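Local coordinates for protein DNA polymerase III subunit delta (Bacillus subtilis, PDB 3ZH9) that probably serves as the wrench of the bacterial clamp loader, opening the dimeric beta sliding clamp so that it can be loaded onto primed DNA, at residues P58-P70 with A101-F115. Residues are numbered along the deposited sequence; the frame is centred on the assembly and turned at random.
Sequences PLDQAIADAETFP and ALESYIQSPAPYTVF
Two neighbouring helices on one face of the N-terminal parallel sheet, 59-66 and 99-107, meet through Leu59 and Ile63 against Ala101, Leu102 and Tyr105. The axes of the short helical segments 59-66 and 101-107 approach to 10.4 Å and run nearly parallel, 22° apart. Leu59 CD2 presses on Leu102 CB at 3.5 Å, tighter than an ordinary carbon contact, the two side chains crossing at about a right angle. Ile63 uses both branches: CD1 lies against the backbone and CB of Ala101 and against Leu102 N, while CG2 faces Tyr105 CD1. With CG anti to the backbone N, Tyr105 lies alongside the C-terminal turn of helix 59-66, where Ala66 CB sits 3.5 Å from its CZ and the Glu67 carboxylate comes to its edge, turned well out of the ring plane. Tyr105 OH accepts the Ala110 N-H, a fairly straight bond (159°) that ties the ring to the loop beyond its own helix. The all-parallel strand order 49-53, 76-81, 113-119, 17-21, 139-142 and the family assignment are consistent with the AAA+ type of P-loop NTPase fold, in which strand 113-119 follows helix 99-107; Phe115 on this strand meets Ala66 CB at its ring edge and also packs on Val78 and Val80 of the neighbouring strand 76-81. Thr113 OG1 donates to Ala66 O; the modelled 2.5 Å is so short that the exact length is doubtful. Tyr112 OH donates to Glu67 O at 3.0 Å from well above the carbonyl plane. Tyr112 is sandwiched: Ala110 CB lies over one face and Phe69 CD1 over the opposite one, the Phe69 edge making an offset T-shaped pair with planes at 85°. Pro70 CD packs on Tyr112 CB, while Arg76 hydrogen-bonds to Thr68 O and Phe69 O.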
ATOM      1  N   PRO A  58      24.791 -11.689  -0.738  1.00 50.45           N
ATOM      2  CA  PRO A  58      24.895 -13.141  -0.926  1.00 43.21           C
ATOM      3  C   PRO A  58      23.966 -13.931  -0.001  1.00 47.32           C
ATOM      4  O   PRO A  58      23.869 -13.656   1.195  1.00 47.50           O
ATOM      5  CB  PRO A  58      26.358 -13.430  -0.598  1.00 45.36           C
ATOM      6  CG  PRO A  58      26.759 -12.348   0.337  1.00 53.17           C
ATOM      7  CD  PRO A  58      25.990 -11.125  -0.093  1.00 54.33           C
ATOM      8  N   LEU A  59      23.295 -14.923  -0.569  1.00 51.37           N
ATOM      9  CA  LEU A  59      22.389 -15.764   0.192  1.00 51.06           C
ATOM     10  C   LEU A  59      23.144 -16.531   1.270  1.00 55.43           C
ATOM     11  O   LEU A  59      22.634 -16.744   2.363  1.00 60.97           O
ATOM     12  CB  LEU A  59      21.656 -16.728  -0.747  1.00 53.71           C
ATOM     13  CG  LEU A  59      20.578 -17.608  -0.120  1.00 61.73           C
ATOM     14  CD1 LEU A  59      19.542 -16.748   0.564  1.00 60.99           C
ATOM     15  CD2 LEU A  59      19.925 -18.492  -1.169  1.00 67.98           C
ATOM     16  N   ASP A  60      24.371 -16.930   0.971  1.00 59.31           N
ATOM     17  CA  ASP A  60      25.132 -17.755   1.902  1.00 66.56           C
ATOM     18  C   ASP A  60      25.405 -17.051   3.236  1.00 61.03           C
ATOM     19  O   ASP A  60      25.486 -17.700   4.281  1.00 58.84           O
ATOM     20  CB  ASP A  60      26.437 -18.259   1.268  1.00 78.65           C
ATOM     21  CG  ASP A  60      27.281 -17.137   0.681  1.00102.16           C
ATOM     22  OD1 ASP A  60      26.760 -16.391  -0.179  1.00110.76           O
ATOM     23  OD2 ASP A  60      28.465 -16.998   1.076  1.00107.18           O
ATOM     24  N   GLN A  61      25.539 -15.731   3.206  1.00 50.95           N
ATOM     25  CA  GLN A  61      25.825 -14.988   4.428  1.00 48.66           C
ATOM     26  C   GLN A  61      24.576 -14.939   5.314  1.00 49.39           C
ATOM     27  O   GLN A  61      24.668 -15.040   6.537  1.00 47.50           O
ATOM     28  CB  GLN A  61      26.338 -13.577   4.113  1.00 55.71           C
ATOM     29  CG  GLN A  61      26.913 -12.843   5.322  1.00 66.17           C
ATOM     30  CD  GLN A  61      28.056 -13.606   6.006  1.00 71.97           C
ATOM     31  OE1 GLN A  61      29.233 -13.409   5.681  1.00 78.13           O
ATOM     32  NE2 GLN A  61      27.711 -14.469   6.967  1.00 58.65           N
ATOM     33  N   ALA A  62      23.417 -14.789   4.678  1.00 43.32           N
ATOM     34  CA  ALA A  62      22.136 -14.852   5.366  1.00 40.64           C
ATOM     35  C   ALA A  62      21.973 -16.204   6.046  1.00 42.81           C
ATOM     36  O   ALA A  62      21.589 -16.273   7.204  1.00 46.64           O
ATOM     37  CB  ALA A  62      20.994 -14.605   4.389  1.00 39.53           C
ATOM     38  N   ILE A  63      22.290 -17.279   5.336  1.00 44.89           N
ATOM     39  CA  ILE A  63      22.220 -18.612   5.940  1.00 47.54           C
ATOM     40  C   ILE A  63      23.249 -18.814   7.057  1.00 52.96           C
ATOM     41  O   ILE A  63      22.952 -19.450   8.082  1.00 44.44           O
ATOM     42  CB  ILE A  63      22.356 -19.732   4.887  1.00 53.42           C
ATOM     43  CG1 ILE A  63      21.198 -19.657   3.880  1.00 58.37           C
ATOM     44  CG2 ILE A  63      22.414 -21.109   5.558  1.00 44.53           C
ATOM     45  CD1 ILE A  63      21.399 -20.527   2.650  1.00 59.38           C
ATOM     46  N   ALA A  64      24.455 -18.281   6.873  1.00 48.12           N
ATOM     47  CA  ALA A  64      25.489 -18.417   7.895  1.00 47.09           C
ATOM     48  C   ALA A  64      25.065 -17.672   9.161  1.00 43.56           C
ATOM     49  O   ALA A  64      25.281 -18.144  10.285  1.00 39.29           O
ATOM     50  CB  ALA A  64      26.854 -17.903   7.380  1.00 49.84           C
ATOM     51  N   ASP A  65      24.456 -16.506   8.980  1.00 33.60           N
ATOM     52  CA  ASP A  65      23.860 -15.807  10.121  1.00 45.52           C
ATOM     53  C   ASP A  65      22.776 -16.638  10.803  1.00 40.34           C
ATOM     54  O   ASP A  65      22.708 -16.704  12.031  1.00 42.40           O
ATOM     55  CB  ASP A  65      23.266 -14.459   9.701  1.00 42.20           C
ATOM     56  CG  ASP A  65      24.297 -13.341   9.708  1.00 65.89           C
ATOM     57  OD1 ASP A  65      25.422 -13.557   9.196  1.00 71.53           O
ATOM     58  OD2 ASP A  65      23.986 -12.252  10.242  1.00 68.41           O
ATOM     59  N   ALA A  66      21.923 -17.259   9.999  1.00 40.19           N
ATOM     60  CA  ALA A  66      20.772 -17.980  10.536  1.00 36.73           C
ATOM     61  C   ALA A  66      21.265 -19.153  11.372  1.00 44.71           C
ATOM     62  O   ALA A  66      20.625 -19.566  12.339  1.00 36.78           O
ATOM     63  CB  ALA A  66      19.899 -18.461   9.416  1.00 33.27           C
ATOM     64  N   GLU A  67      22.436 -19.670  11.015  1.00 46.84           N
ATOM     65  CA  GLU A  67      22.964 -20.828  11.709  1.00 46.47           C
ATOM     66  C   GLU A  67      23.863 -20.476  12.893  1.00 48.93           C
ATOM     67  O   GLU A  67      24.477 -21.341  13.496  1.00 54.17           O
ATOM     68  CB  GLU A  67      23.603 -21.803  10.720  1.00 44.27           C
ATOM     69  CG  GLU A  67      22.600 -22.880  10.310  1.00 54.30           C
ATOM     70  CD  GLU A  67      22.855 -23.451   8.934  1.00 66.57           C
ATOM     71  OE1 GLU A  67      23.876 -23.076   8.310  1.00 65.07           O
ATOM     72  OE2 GLU A  67      22.029 -24.279   8.480  1.00 67.41           O
ATOM     73  N   THR A  68      23.898 -19.196  13.243  1.00 52.43           N
ATOM     74  CA  THR A  68      24.634 -18.734  14.414  1.00 44.07           C
ATOM     75  C   THR A  68      23.704 -18.701  15.620  1.00 43.07           C
ATOM     76  O   THR A  68      22.557 -18.266  15.506  1.00 45.91           O
ATOM     77  CB  THR A  68      25.161 -17.307  14.186  1.00 52.16           C
ATOM     78  OG1 THR A  68      26.004 -17.294  13.031  1.00 54.40           O
ATOM     79  CG2 THR A  68      25.957 -16.824  15.390  1.00 63.60           C
ATOM     80  N   PHE A  69      24.186 -19.162  16.772  1.00 43.07           N
ATOM     81  CA  PHE A  69      23.432 -19.036  18.012  1.00 40.36           C
ATOM     82  C   PHE A  69      23.108 -17.572  18.275  1.00 46.89           C
ATOM     83  O   PHE A  69      23.897 -16.686  17.944  1.00 48.07           O
ATOM     84  CB  PHE A  69      24.220 -19.583  19.207  1.00 41.70           C
ATOM     85  CG  PHE A  69      24.497 -21.054  19.134  1.00 63.15           C
ATOM     86  CD1 PHE A  69      23.684 -21.895  18.394  1.00 67.39           C
ATOM     87  CD2 PHE A  69      25.580 -21.600  19.817  1.00 76.61           C
ATOM     88  CE1 PHE A  69      23.940 -23.256  18.327  1.00 74.59           C
ATOM     89  CE2 PHE A  69      25.842 -22.959  19.757  1.00 82.35           C
ATOM     90  CZ  PHE A  69      25.016 -23.789  19.010  1.00 80.43           C
ATOM     91  N   PRO A  70      21.948 -17.310  18.892  1.00 43.07           N
ATOM     92  CA  PRO A  70      21.704 -15.943  19.349  1.00 44.35           C
ATOM     93  C   PRO A  70      22.757 -15.541  20.373  1.00 49.05           C
ATOM     94  O   PRO A  70      23.376 -16.372  21.059  1.00 45.25           O
ATOM     95  CB  PRO A  70      20.326 -16.028  20.019  1.00 46.66           C
ATOM     96  CG  PRO A  70      19.727 -17.311  19.537  1.00 46.68           C
ATOM     97  CD  PRO A  70      20.878 -18.235  19.293  1.00 42.25           C
ATOM     98  N   ALA A 101      21.196 -24.245  -1.143  1.00 62.29           N
ATOM     99  CA  ALA A 101      21.564 -24.124   0.260  1.00 57.77           C
ATOM    100  C   ALA A 101      20.380 -23.586   1.065  1.00 54.03           C
ATOM    101  O   ALA A 101      20.142 -23.999   2.200  1.00 51.70           O
ATOM    102  CB  ALA A 101      22.784 -23.224   0.410  1.00 53.00           C
ATOM    103  N   LEU A 102      19.637 -22.665   0.461  1.00 52.15           N
ATOM    104  CA  LEU A 102      18.421 -22.141   1.065  1.00 51.27           C
ATOM    105  C   LEU A 102      17.336 -23.218   1.207  1.00 48.20           C
ATOM    106  O   LEU A 102      16.702 -23.327   2.257  1.00 42.75           O
ATOM    107  CB  LEU A 102      17.891 -20.948   0.261  1.00 52.48           C
ATOM    108  CG  LEU A 102      16.519 -20.426   0.702  1.00 49.45           C
ATOM    109  CD1 LEU A 102      16.548 -20.014   2.168  1.00 46.81           C
ATOM    110  CD2 LEU A 102      16.082 -19.265  -0.178  1.00 49.52           C
ATOM    111  N   GLU A 103      17.119 -24.009   0.154  1.00 49.02           N
ATOM    112  CA  GLU A 103      16.202 -25.139   0.243  1.00 51.40           C
ATOM    113  C   GLU A 103      16.601 -26.017   1.409  1.00 52.46           C
ATOM    114  O   GLU A 103      15.756 -26.421   2.202  1.00 52.07           O
ATOM    115  CB  GLU A 103      16.230 -25.993  -1.019  1.00 65.37           C
ATOM    116  CG  GLU A 103      16.037 -25.244  -2.309  1.00 81.04           C
ATOM    117  CD  GLU A 103      15.962 -26.181  -3.498  1.00 89.93           C
ATOM    118  OE1 GLU A 103      15.706 -27.384  -3.278  1.00 92.32           O
ATOM    119  OE2 GLU A 103      16.158 -25.719  -4.646  1.00 91.01           O
ATOM    120  N   SER A 104      17.894 -26.328   1.497  1.00 48.79           N
ATOM    121  CA  SER A 104      18.411 -27.142   2.590  1.00 50.50           C
ATOM    122  C   SER A 104      18.118 -26.520   3.943  1.00 41.04           C
ATOM    123  O   SER A 104      17.709 -27.215   4.862  1.00 42.85           O
ATOM    124  CB  SER A 104      19.923 -27.352   2.455  1.00 63.19           C
ATOM    125  OG  SER A 104      20.216 -28.346   1.491  1.00 76.73           O
ATOM    126  N   TYR A 105      18.354 -25.214   4.065  1.00 45.69           N
ATOM    127  CA  TYR A 105      18.100 -24.515   5.324  1.00 43.85           C
ATOM    128  C   TYR A 105      16.631 -24.564   5.760  1.00 38.01           C
ATOM    129  O   TYR A 105      16.348 -24.882   6.909  1.00 39.59           O
ATOM    130  CB  TYR A 105      18.566 -23.045   5.299  1.00 46.77           C
ATOM    131  CG  TYR A 105      18.292 -22.382   6.632  1.00 41.48           C
ATOM    132  CD1 TYR A 105      19.194 -22.500   7.686  1.00 39.59           C
ATOM    133  CD2 TYR A 105      17.102 -21.708   6.863  1.00 34.00           C
ATOM    134  CE1 TYR A 105      18.933 -21.932   8.924  1.00 38.82           C
ATOM    135  CE2 TYR A 105      16.826 -21.147   8.096  1.00 29.91           C
ATOM    136  CZ  TYR A 105      17.742 -21.253   9.121  1.00 34.57           C
ATOM    137  OH  TYR A 105      17.478 -20.697  10.351  1.00 35.20           O
ATOM    138  N   ILE A 106      15.700 -24.223   4.872  1.00 43.32           N
ATOM    139  CA  ILE A 106      14.295 -24.166   5.297  1.00 45.63           C
ATOM    140  C   ILE A 106      13.763 -25.563   5.607  1.00 40.93           C
ATOM    141  O   ILE A 106      12.822 -25.724   6.370  1.00 41.23           O
ATOM    142  CB  ILE A 106      13.355 -23.450   4.293  1.00 49.56           C
ATOM    143  CG1 ILE A 106      12.953 -24.381   3.157  1.00 42.88           C
ATOM    144  CG2 ILE A 106      13.942 -22.089   3.786  1.00 33.46           C
ATOM    145  CD1 ILE A 106      11.857 -23.772   2.307  1.00 31.62           C
ATOM    146  N   GLN A 107      14.395 -26.571   5.025  1.00 44.93           N
ATOM    147  CA  GLN A 107      14.013 -27.954   5.286  1.00 54.37           C
ATOM    148  C   GLN A 107      14.515 -28.424   6.647  1.00 46.56           C
ATOM    149  O   GLN A 107      13.945 -29.325   7.252  1.00 47.83           O
ATOM    150  CB  GLN A 107      14.529 -28.853   4.164  1.00 62.93           C
ATOM    151  CG  GLN A 107      13.970 -28.450   2.805  1.00 72.51           C
ATOM    152  CD  GLN A 107      14.641 -29.160   1.646  1.00 83.43           C
ATOM    153  OE1 GLN A 107      15.716 -29.754   1.793  1.00 84.30           O
ATOM    154  NE2 GLN A 107      14.007 -29.102   0.476  1.00 85.26           N
ATOM    155  N   SER A 108      15.578 -27.794   7.132  1.00 43.76           N
ATOM    156  CA  SER A 108      16.136 -28.118   8.442  1.00 45.55           C
ATOM    157  C   SER A 108      16.710 -26.853   9.083  1.00 48.09           C
ATOM    158  O   SER A 108      17.931 -26.672   9.130  1.00 38.18           O
ATOM    159  CB  SER A 108      17.230 -29.180   8.291  1.00 53.16           C
ATOM    160  OG  SER A 108      17.786 -29.492   9.552  1.00 65.66           O
ATOM    161  N   PRO A 109      15.827 -25.956   9.554  1.00 43.33           N
ATOM    162  CA  PRO A 109      16.283 -24.609   9.925  1.00 38.79           C
ATOM    163  C   PRO A 109      16.796 -24.583  11.356  1.00 40.93           C
ATOM    164  O   PRO A 109      16.583 -25.544  12.090  1.00 36.40           O
ATOM    165  CB  PRO A 109      15.008 -23.763   9.780  1.00 32.89           C
ATOM    166  CG  PRO A 109      13.897 -24.743  10.148  1.00 34.29           C
ATOM    167  CD  PRO A 109      14.358 -26.092   9.622  1.00 37.19           C
ATOM    168  N   ALA A 110      17.472 -23.508  11.748  1.00 37.55           N
ATOM    169  CA  ALA A 110      18.039 -23.445  13.094  1.00 37.90           C
ATOM    170  C   ALA A 110      16.933 -23.088  14.074  1.00 37.07           C
ATOM    171  O   ALA A 110      16.224 -22.110  13.869  1.00 38.20           O
ATOM    172  CB  ALA A 110      19.157 -22.425  13.159  1.00 31.93           C
ATOM    173  N   PRO A 111      16.784 -23.878  15.146  1.00 41.72           N
ATOM    174  CA  PRO A 111      15.609 -23.719  16.013  1.00 42.41           C
ATOM    175  C   PRO A 111      15.616 -22.390  16.768  1.00 45.17           C
ATOM    176  O   PRO A 111      14.572 -21.897  17.213  1.00 38.99           O
ATOM    177  CB  PRO A 111      15.730 -24.899  16.974  1.00 46.52           C
ATOM    178  CG  PRO A 111      17.212 -25.206  17.021  1.00 44.66           C
ATOM    179  CD  PRO A 111      17.717 -24.914  15.635  1.00 40.96           C
ATOM    180  N   TYR A 112      16.797 -21.796  16.879  1.00 41.09           N
ATOM    181  CA  TYR A 112      16.978 -20.564  17.636  1.00 41.92           C
ATOM    182  C   TYR A 112      16.878 -19.315  16.753  1.00 36.73           C
ATOM    183  O   TYR A 112      17.013 -18.190  17.226  1.00 45.37           O
ATOM    184  CB  TYR A 112      18.340 -20.610  18.319  1.00 50.08           C
ATOM    185  CG  TYR A 112      19.427 -21.188  17.424  1.00 55.66           C
ATOM    186  CD1 TYR A 112      20.031 -20.419  16.428  1.00 55.30           C
ATOM    187  CD2 TYR A 112      19.845 -22.509  17.578  1.00 64.72           C
ATOM    188  CE1 TYR A 112      21.033 -20.959  15.622  1.00 69.41           C
ATOM    189  CE2 TYR A 112      20.839 -23.058  16.780  1.00 69.64           C
ATOM    190  CZ  TYR A 112      21.432 -22.284  15.805  1.00 75.17           C
ATOM    191  OH  TYR A 112      22.422 -22.849  15.024  1.00 72.13           O
ATOM    192  N   THR A 113      16.648 -19.533  15.466  1.00 30.57           N
ATOM    193  CA  THR A 113      16.545 -18.455  14.492  1.00 32.29           C
ATOM    194  C   THR A 113      15.124 -18.357  13.943  1.00 33.15           C
ATOM    195  O   THR A 113      14.481 -19.373  13.662  1.00 35.37           O
ATOM    196  CB  THR A 113      17.523 -18.690  13.305  1.00 31.27           C
ATOM    197  OG1 THR A 113      18.866 -18.508  13.750  1.00 36.27           O
ATOM    198  CG2 THR A 113      17.241 -17.737  12.150  1.00 33.22           C
ATOM    199  N   VAL A 114      14.629 -17.137  13.817  1.00 28.34           N
ATOM    200  CA  VAL A 114      13.449 -16.877  12.995  1.00 28.03           C
ATOM    201  C   VAL A 114      13.906 -16.284  11.660  1.00 36.36           C
ATOM    202  O   VAL A 114      14.469 -15.181  11.603  1.00 37.75           O
ATOM    203  CB  VAL A 114      12.448 -15.931  13.698  1.00 31.93           C
ATOM    204  CG1 VAL A 114      11.227 -15.663  12.788  1.00 26.86           C
ATOM    205  CG2 VAL A 114      12.043 -16.520  15.064  1.00 31.80           C
ATOM    206  N   PHE A 115      13.673 -17.041  10.593  1.00 31.64           N
ATOM    207  CA  PHE A 115      14.130 -16.698   9.243  1.00 28.87           C
ATOM    208  C   PHE A 115      12.927 -16.229   8.409  1.00 35.04           C
ATOM    209  O   PHE A 115      11.981 -17.000   8.176  1.00 34.90           O
ATOM    210  CB  PHE A 115      14.744 -17.949   8.609  1.00 28.48           C
ATOM    211  CG  PHE A 115      15.486 -17.702   7.329  1.00 39.76           C
ATOM    212  CD1 PHE A 115      14.818 -17.727   6.105  1.00 41.25           C
ATOM    213  CD2 PHE A 115      16.868 -17.479   7.339  1.00 36.10           C
ATOM    214  CE1 PHE A 115      15.511 -17.510   4.910  1.00 40.38           C
ATOM    215  CE2 PHE A 115      17.558 -17.268   6.158  1.00 38.27           C
ATOM    216  CZ  PHE A 115      16.881 -17.286   4.940  1.00 35.98           C
TER